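Local coordinates for protein glycosyltransferase (duf1792) (Streptococcus sanguinis, PDB 5V4A) that binds UDP and, as the GT-D-fold glycosyltransferase part of a longer protein, probably transfers sugar to a serine-rich repeat protein exported by the accessory Sec system, at residues S10-L15 against V128-K133; Y43-P48 against S173-S178. One frame throughout, in Å; residues are numbered along the deposited sequence.

Contact 1: residues S10-L15 against V128-K133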
loop_
_atom_site.group_PDB
_atom_site.type_symbol
_atom_site.label_atom_id
_atom_site.label_comp_id
_atom_site.label_asym_id
_atom_site.label_seq_id
_atom_site.Cartn_x
_atom_site.Cartn_y
_atom_site.Cartn_z
ATOM N N SER A 10 9.814 11.211 3.611
ATOM C CA SER A 10 10.103 10.075 2.749
ATOM C C SER A 10 8.907 9.776 1.843
ATOM O O SER A 10 7.807 10.306 2.021
ATOM C CB SER A 10 10.446 8.843 3.586
ATOM O OG SER A 10 9.335 8.444 4.388
ATOM N N ILE A 11 9.131 8.895 0.861
ATOM C CA ILE A 11 8.025 8.385 0.050
ATOM C C ILE A 11 6.988 7.678 0.924
ATOM O O ILE A 11 5.775 7.808 0.708
ATOM C CB ILE A 11 8.561 7.447 -1.044
ATOM C CG1 ILE A 11 9.308 8.253 -2.113
ATOM C CG2 ILE A 11 7.423 6.657 -1.649
ATOM C CD1 ILE A 11 10.032 7.384 -3.107
ATOM N N ASN A 12 7.444 6.877 1.884
ATOM C CA ASN A 12 6.496 6.181 2.748
ATOM C C ASN A 12 5.636 7.182 3.510
ATOM O O ASN A 12 4.407 7.070 3.545
ATOM C CB ASN A 12 7.246 5.278 3.731
ATOM C CG ASN A 12 7.196 3.816 3.352
ATOM O OD1 ASN A 12 6.272 3.357 2.683
ATOM N ND2 ASN A 12 8.210 3.081 3.768
ATOM N N GLN A 13 6.264 8.204 4.079
ATOM C CA GLN A 13 5.514 9.173 4.870
ATOM C C GLN A 13 4.597 10.029 4.001
ATOM O O GLN A 13 3.488 10.387 4.428
ATOM C CB GLN A 13 6.481 10.042 5.667
ATOM C CG GLN A 13 7.129 9.329 6.834
ATOM C CD GLN A 13 8.287 10.102 7.425
ATOM O OE1 GLN A 13 9.030 10.770 6.716
ATOM N NE2 GLN A 13 8.433 10.029 8.741
ATOM N N SER A 14 5.034 10.367 2.781
ATOM C CA SER A 14 4.210 11.196 1.897
ATOM C C SER A 14 2.974 10.436 1.431
ATOM O O SER A 14 1.859 10.968 1.455
ATOM C CB SER A 14 5.024 11.671 0.686
ATOM O OG SER A 14 6.184 12.357 1.088
ATOM N N LEU A 15 3.161 9.192 0.966
ATOM C CA LEU A 15 2.021 8.388 0.534
ATOM C C LEU A 15 1.036 8.172 1.683
ATOM O O LEU A 15 -0.180 8.321 1.500
ATOM C CB LEU A 15 2.507 7.046 -0.044
ATOM C CG LEU A 15 3.259 7.161 -1.386
ATOM C CD1 LEU A 15 3.742 5.786 -1.805
ATOM C CD2 LEU A 15 2.362 7.778 -2.448
ATOM N N VAL A 128 7.997 -2.127 -4.632
ATOM C CA VAL A 128 6.737 -2.848 -4.783
ATOM C C VAL A 128 5.680 -2.277 -3.852
ATOM O O VAL A 128 4.501 -2.179 -4.211
ATOM C CB VAL A 128 6.969 -4.359 -4.561
ATOM C CG1 VAL A 128 7.436 -4.630 -3.158
ATOM C CG2 VAL A 128 5.698 -5.139 -4.832
ATOM N N GLY A 129 6.083 -1.915 -2.631
ATOM C CA GLY A 129 5.139 -1.378 -1.671
ATOM C C GLY A 129 4.768 0.043 -2.014
ATOM O O GLY A 129 3.634 0.464 -1.768
ATOM N N TYR A 130 5.706 0.802 -2.594
ATOM C CA TYR A 130 5.381 2.170 -2.986
ATOM C C TYR A 130 4.302 2.175 -4.063
ATOM O O TYR A 130 3.338 2.948 -3.988
ATOM C CB TYR A 130 6.638 2.921 -3.453
ATOM C CG TYR A 130 7.738 3.055 -2.406
ATOM C CD1 TYR A 130 7.448 2.970 -1.051
ATOM C CD2 TYR A 130 9.064 3.288 -2.776
ATOM C CE1 TYR A 130 8.438 3.090 -0.101
ATOM C CE2 TYR A 130 10.066 3.427 -1.820
ATOM C CZ TYR A 130 9.739 3.311 -0.472
ATOM O OH TYR A 130 10.704 3.437 0.507
ATOM N N PHE A 131 4.455 1.326 -5.090
ATOM C CA PHE A 131 3.426 1.247 -6.124
ATOM C C PHE A 131 2.110 0.696 -5.571
ATOM O O PHE A 131 1.036 1.070 -6.057
ATOM C CB PHE A 131 3.898 0.397 -7.315
ATOM C CG PHE A 131 4.959 1.060 -8.160
ATOM C CD1 PHE A 131 4.668 2.202 -8.892
ATOM C CD2 PHE A 131 6.245 0.527 -8.239
ATOM C CE1 PHE A 131 5.643 2.815 -9.681
ATOM C CE2 PHE A 131 7.225 1.135 -9.023
ATOM C CZ PHE A 131 6.916 2.290 -9.743
ATOM N N ALA A 132 2.159 -0.189 -4.568
ATOM C CA ALA A 132 0.910 -0.668 -3.983
ATOM C C ALA A 132 0.135 0.469 -3.324
ATOM O O ALA A 132 -1.084 0.579 -3.494
ATOM C CB ALA A 132 1.171 -1.782 -2.962
ATOM N N LYS A 133 0.820 1.322 -2.565
ATOM C CA LYS A 133 0.115 2.419 -1.894
ATOM C C LYS A 133 -0.366 3.465 -2.892
ATOM O O LYS A 133 -1.448 4.049 -2.724
ATOM C CB LYS A 133 1.023 3.047 -0.841
ATOM C CG LYS A 133 1.241 2.143 0.376
ATOM C CD LYS A 133 1.685 2.925 1.596
ATOM C CE LYS A 133 3.170 3.010 1.701
ATOM N NZ LYS A 133 3.616 3.555 2.998
HETATM O O HOH W 1 10.179 5.665 1.915
#
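Ile11 and Tyr130 meet because each first torsion turns its side chain into the gap between two helices: in Ile11, CG2 stands anti to the backbone N, and in Tyr130, CG stands anti to the carbonyl carbon (chi1 -61°). Ile11 CG2 comes down over the middle of the phenol ring, 3.7 Å from the Tyr130 ring centroid, a CH-pi contact. The Asn12 amide stands nearly perpendicular to the same ring at its edge, with Asn12 OD1 3.5 Å from Tyr130 CE1. The two helices, 11-21 and 127-138, run almost parallel, their short segments 12° apart with axes separated by 10.4 Å, so side chains do most of the bridging. Lys133, its chain bent at chi3, reaches across and donates from NZ to Asn12 OD1 at 2.7 Å, arriving from above the carbonyl plane; a salt bridge to Asp16 gives the ammonium a second partner on helix 11-21. One turn on from Ile11, Leu15 CD1 rests 3.6 Å from Tyr130 O. A water accepts from Asn12 N at 3.0 Å and lies 2.7 Å from Tyr130 OH. Helix 11-21 begins with a capping box: Ser10 OG accepts from Gln13 N at 3.1 Å, and Gln13 OE1 from Ser10 N.

Contact 2: residues Y43-P48 against S173-S178; sequences YQDFDP and SRNAYS. With UDP (uridine-5'-diphosphate), chain C.
Two loops meet here in a polar, partly buried contact beside the uracil of UDP: residues 43-48, which lead into helix 48-58, and residues 173-178, which follow strand 165-171. The backbones approach closely, and Asn175 N donates to Tyr43 O at 2.9 Å. Asn175 then turns its amide back to the other loop, where its OD1 accepts from Asp45 N at 2.8 Å in a fairly straight bond (164°). The amide nitrogen makes only a weak bond to Asp45 OD2, the carboxylate and amide planes standing 71° apart. Thus one asparagine uses its main chain and both ends of its side chain on the facing loop. In this GT-D-fold domain the paired loops form one wall of the nucleotide pocket. The C5-C6 edge of the uracil meets the face of the Tyr43 ring, the two planes steeply tilted, with UDP C6 3.3 Å above the ring plane near its centre. Main-chain recognition of the base comes from Ala176 N, which donates to UDP O4 at 3.0 Å, and Pro172 O, just before residues 173-178, also bonds to UDP. Gln44 lies with CG anti to its backbone N and then bends at chi2 (58°), which folds the amide back. Its NE2 bonds within its own loop, to Asp45 O at 2.9 Å, along a lone pair and within the amide plane, fixing the rotation of the group; a water accepts a further bond from NE2. Gln44 OE1 faces the other loop, taking a weak bond from Tyr177 N and touching Tyr177 CB. Farther along, Asp47 packs obliquely against Tyr177, with Asp47 OD1 3.8 Å from Tyr177 CE2, while the same oxygen accepts from Leu50 N and caps helix 48-58.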
loop_
_atom_site.group_PDB
_atom_site.type_symbol
_atom_site.label_atom_id
_atom_site.label_comp_id
_atom_site.label_asym_id
_atom_site.label_seq_id
_atom_site.Cartn_x
_atom_site.Cartn_y
_atom_site.Cartn_z
ATOM N N TYR A 43 10.583 20.079 -22.319
ATOM C CA TYR A 43 9.182 20.093 -22.721
ATOM C C TYR A 43 8.403 21.283 -22.152
ATOM O O TYR A 43 7.168 21.274 -22.177
ATOM C CB TYR A 43 8.473 18.768 -22.390
ATOM C CG TYR A 43 8.538 18.252 -20.972
ATOM C CD1 TYR A 43 8.216 19.057 -19.898
ATOM C CD2 TYR A 43 8.817 16.904 -20.723
ATOM C CE1 TYR A 43 8.243 18.560 -18.589
ATOM C CE2 TYR A 43 8.844 16.399 -19.440
ATOM C CZ TYR A 43 8.557 17.227 -18.371
ATOM O OH TYR A 43 8.588 16.720 -17.089
ATOM N N GLN A 44 9.084 22.339 -21.718
ATOM C CA GLN A 44 8.380 23.577 -21.370
ATOM C C GLN A 44 9.309 24.768 -21.541
ATOM O O GLN A 44 10.291 24.890 -20.805
ATOM C CB GLN A 44 7.830 23.517 -19.947
ATOM C CG GLN A 44 7.099 24.806 -19.569
ATOM C CD GLN A 44 5.938 25.124 -20.505
ATOM O OE1 GLN A 44 4.950 24.393 -20.551
ATOM N NE2 GLN A 44 6.053 26.234 -21.252
ATOM N N ASP A 45 8.998 25.638 -22.513
ATOM C CA ASP A 45 9.739 26.880 -22.686
ATOM C C ASP A 45 9.488 27.844 -21.527
ATOM O O ASP A 45 8.414 27.861 -20.915
ATOM C CB ASP A 45 9.344 27.607 -23.981
ATOM C CG ASP A 45 9.615 26.796 -25.241
ATOM O OD1 ASP A 45 10.299 25.749 -25.170
ATOM O OD2 ASP A 45 9.155 27.239 -26.319
ATOM N N PHE A 46 10.481 28.689 -21.264
ATOM C CA PHE A 46 10.320 29.717 -20.251
ATOM C C PHE A 46 9.129 30.604 -20.584
ATOM O O PHE A 46 8.957 31.043 -21.729
ATOM C CB PHE A 46 11.588 30.570 -20.133
ATOM C CG PHE A 46 11.403 31.803 -19.289
ATOM C CD1 PHE A 46 11.240 33.041 -19.883
ATOM C CD2 PHE A 46 11.380 31.724 -17.898
ATOM C CE1 PHE A 46 11.060 34.189 -19.104
ATOM C CE2 PHE A 46 11.192 32.861 -17.112
ATOM C CZ PHE A 46 11.042 34.096 -17.721
ATOM N N ASP A 47 8.316 30.865 -19.569
ATOM C CA ASP A 47 7.184 31.779 -19.596
ATOM C C ASP A 47 7.220 32.501 -18.257
ATOM O O ASP A 47 7.281 31.844 -17.213
ATOM C CB ASP A 47 5.859 31.038 -19.793
ATOM C CG ASP A 47 4.648 31.961 -19.729
ATOM O OD1 ASP A 47 4.378 32.538 -18.653
ATOM O OD2 ASP A 47 3.939 32.085 -20.750
ATOM N N PRO A 48 7.260 33.834 -18.243
ATOM C CA PRO A 48 7.421 34.538 -16.965
ATOM C C PRO A 48 6.238 34.341 -16.029
ATOM O O PRO A 48 6.416 34.355 -14.804
ATOM C CB PRO A 48 7.572 36.008 -17.389
ATOM C CG PRO A 48 6.854 36.073 -18.695
ATOM C CD PRO A 48 7.137 34.764 -19.375
ATOM N N SER A 173 1.916 17.752 -25.579
ATOM C CA SER A 173 3.005 16.995 -24.964
ATOM C C SER A 173 4.130 17.889 -24.463
ATOM O O SER A 173 4.932 17.455 -23.625
ATOM C CB SER A 173 3.555 15.973 -25.961
ATOM O OG SER A 173 4.064 16.623 -27.108
ATOM N N ARG A 174 4.222 19.112 -24.975
ATOM C CA ARG A 174 5.204 20.081 -24.522
ATOM C C ARG A 174 4.547 21.446 -24.593
ATOM O O ARG A 174 3.586 21.642 -25.339
ATOM C CB ARG A 174 6.472 20.059 -25.398
ATOM C CG ARG A 174 6.203 20.446 -26.838
ATOM C CD ARG A 174 7.445 20.195 -27.692
ATOM N NE ARG A 174 7.389 20.877 -28.990
ATOM C CZ ARG A 174 7.757 22.140 -29.191
ATOM N NH1 ARG A 174 8.223 22.870 -28.183
ATOM N NH2 ARG A 174 7.674 22.673 -30.409
ATOM N N ASN A 175 5.071 22.392 -23.814
ATOM C CA ASN A 175 4.547 23.760 -23.806
ATOM C C ASN A 175 3.036 23.778 -23.534
ATOM O O ASN A 175 2.278 24.522 -24.162
ATOM C CB ASN A 175 4.853 24.463 -25.130
ATOM C CG ASN A 175 6.332 24.775 -25.320
ATOM O OD1 ASN A 175 7.150 24.649 -24.405
ATOM N ND2 ASN A 175 6.684 25.163 -26.537
ATOM N N ALA A 176 2.578 22.928 -22.609
ATOM C CA ALA A 176 1.146 22.870 -22.316
ATOM C C ALA A 176 0.659 24.116 -21.589
ATOM O O ALA A 176 -0.548 24.396 -21.597
ATOM C CB ALA A 176 0.801 21.641 -21.471
ATOM N N TYR A 177 1.565 24.857 -20.960
ATOM C CA TYR A 177 1.140 26.017 -20.188
ATOM C C TYR A 177 0.356 27.013 -21.036
ATOM O O TYR A 177 -0.535 27.698 -20.517
ATOM C CB TYR A 177 2.336 26.709 -19.543
ATOM C CG TYR A 177 1.883 27.853 -18.660
ATOM C CD1 TYR A 177 1.505 27.605 -17.344
ATOM C CD2 TYR A 177 1.810 29.169 -19.137
ATOM C CE1 TYR A 177 1.067 28.629 -16.521
ATOM C CE2 TYR A 177 1.373 30.199 -18.310
ATOM C CZ TYR A 177 1.002 29.911 -17.004
ATOM O OH TYR A 177 0.569 30.911 -16.166
ATOM N N SER A 178 0.655 27.121 -22.331
ATOM C CA SER A 178 -0.083 28.109 -23.113
ATOM C C SER A 178 -1.562 27.762 -23.259
ATOM O O SER A 178 -2.343 28.624 -23.674
ATOM C CB SER A 178 0.545 28.279 -24.501
ATOM O OG SER A 178 0.145 27.246 -25.373
HETATM N N1 UDP C . 4.259 16.718 -20.116
HETATM C C2 UDP C . 3.237 16.994 -20.993
HETATM N N3 UDP C . 3.200 18.283 -21.457
HETATM C C4 UDP C . 4.072 19.306 -21.141
HETATM C C5 UDP C . 5.099 18.947 -20.217
HETATM C C6 UDP C . 5.153 17.689 -19.731
HETATM O O2 UDP C . 2.416 16.159 -21.340
HETATM O O4 UDP C . 3.903 20.435 -21.638
HETATM C "C1'" UDP C . 4.300 15.354 -19.524
HETATM C "C2'" UDP C . 5.381 14.400 -20.013
HETATM O "O2'" UDP C . 5.047 13.847 -21.285
HETATM C "C3'" UDP C . 5.372 13.368 -18.865
HETATM C "C4'" UDP C . 4.966 14.201 -17.632
HETATM O "O4'" UDP C . 4.546 15.484 -18.143
HETATM O "O3'" UDP C . 4.384 12.358 -19.039
HETATM C "C5'" UDP C . 6.034 14.377 -16.578
HETATM O "O5'" UDP C . 5.647 15.305 -15.540
HETATM P PA UDP C . 6.673 15.742 -14.418
HETATM O O1A UDP C . 7.808 16.573 -15.011
HETATM O O2A UDP C . 5.875 16.358 -13.330
HETATM O O3A UDP C . 7.342 14.338 -13.917
HETATM P PB UDP C . 8.209 13.921 -12.651
HETATM O O1B UDP C . 8.272 15.218 -11.835
HETATM O O2B UDP C . 9.591 13.599 -13.268
HETATM O O3B UDP C . 7.583 12.785 -11.900
HETATM O O HOH W 2 3.840 27.381 -22.890
#

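Compared side by side, the contacts illustrate how chemistry follows position in a fold. Contact 1 is the more buried and joins two regular helices mainly through side chains, mixing apolar packing with one charged bond; the second subunit packs against it. Contact 2 is partly buried and joins two loops, largely through main-chain groups and amides, with no other protein chain of the assembly touching it. They share no helix or strand. The centres of contacts 1 and 2 are about 30 Å apart, on opposite sides of the chain's centre. Their segments alternate along the sequence. Only contact 2 holds the nucleotide; in contact 1, the side chain of Ile11 is about 11 Å from UDP, though about 6 Å from that of the UDP-binding Arg116.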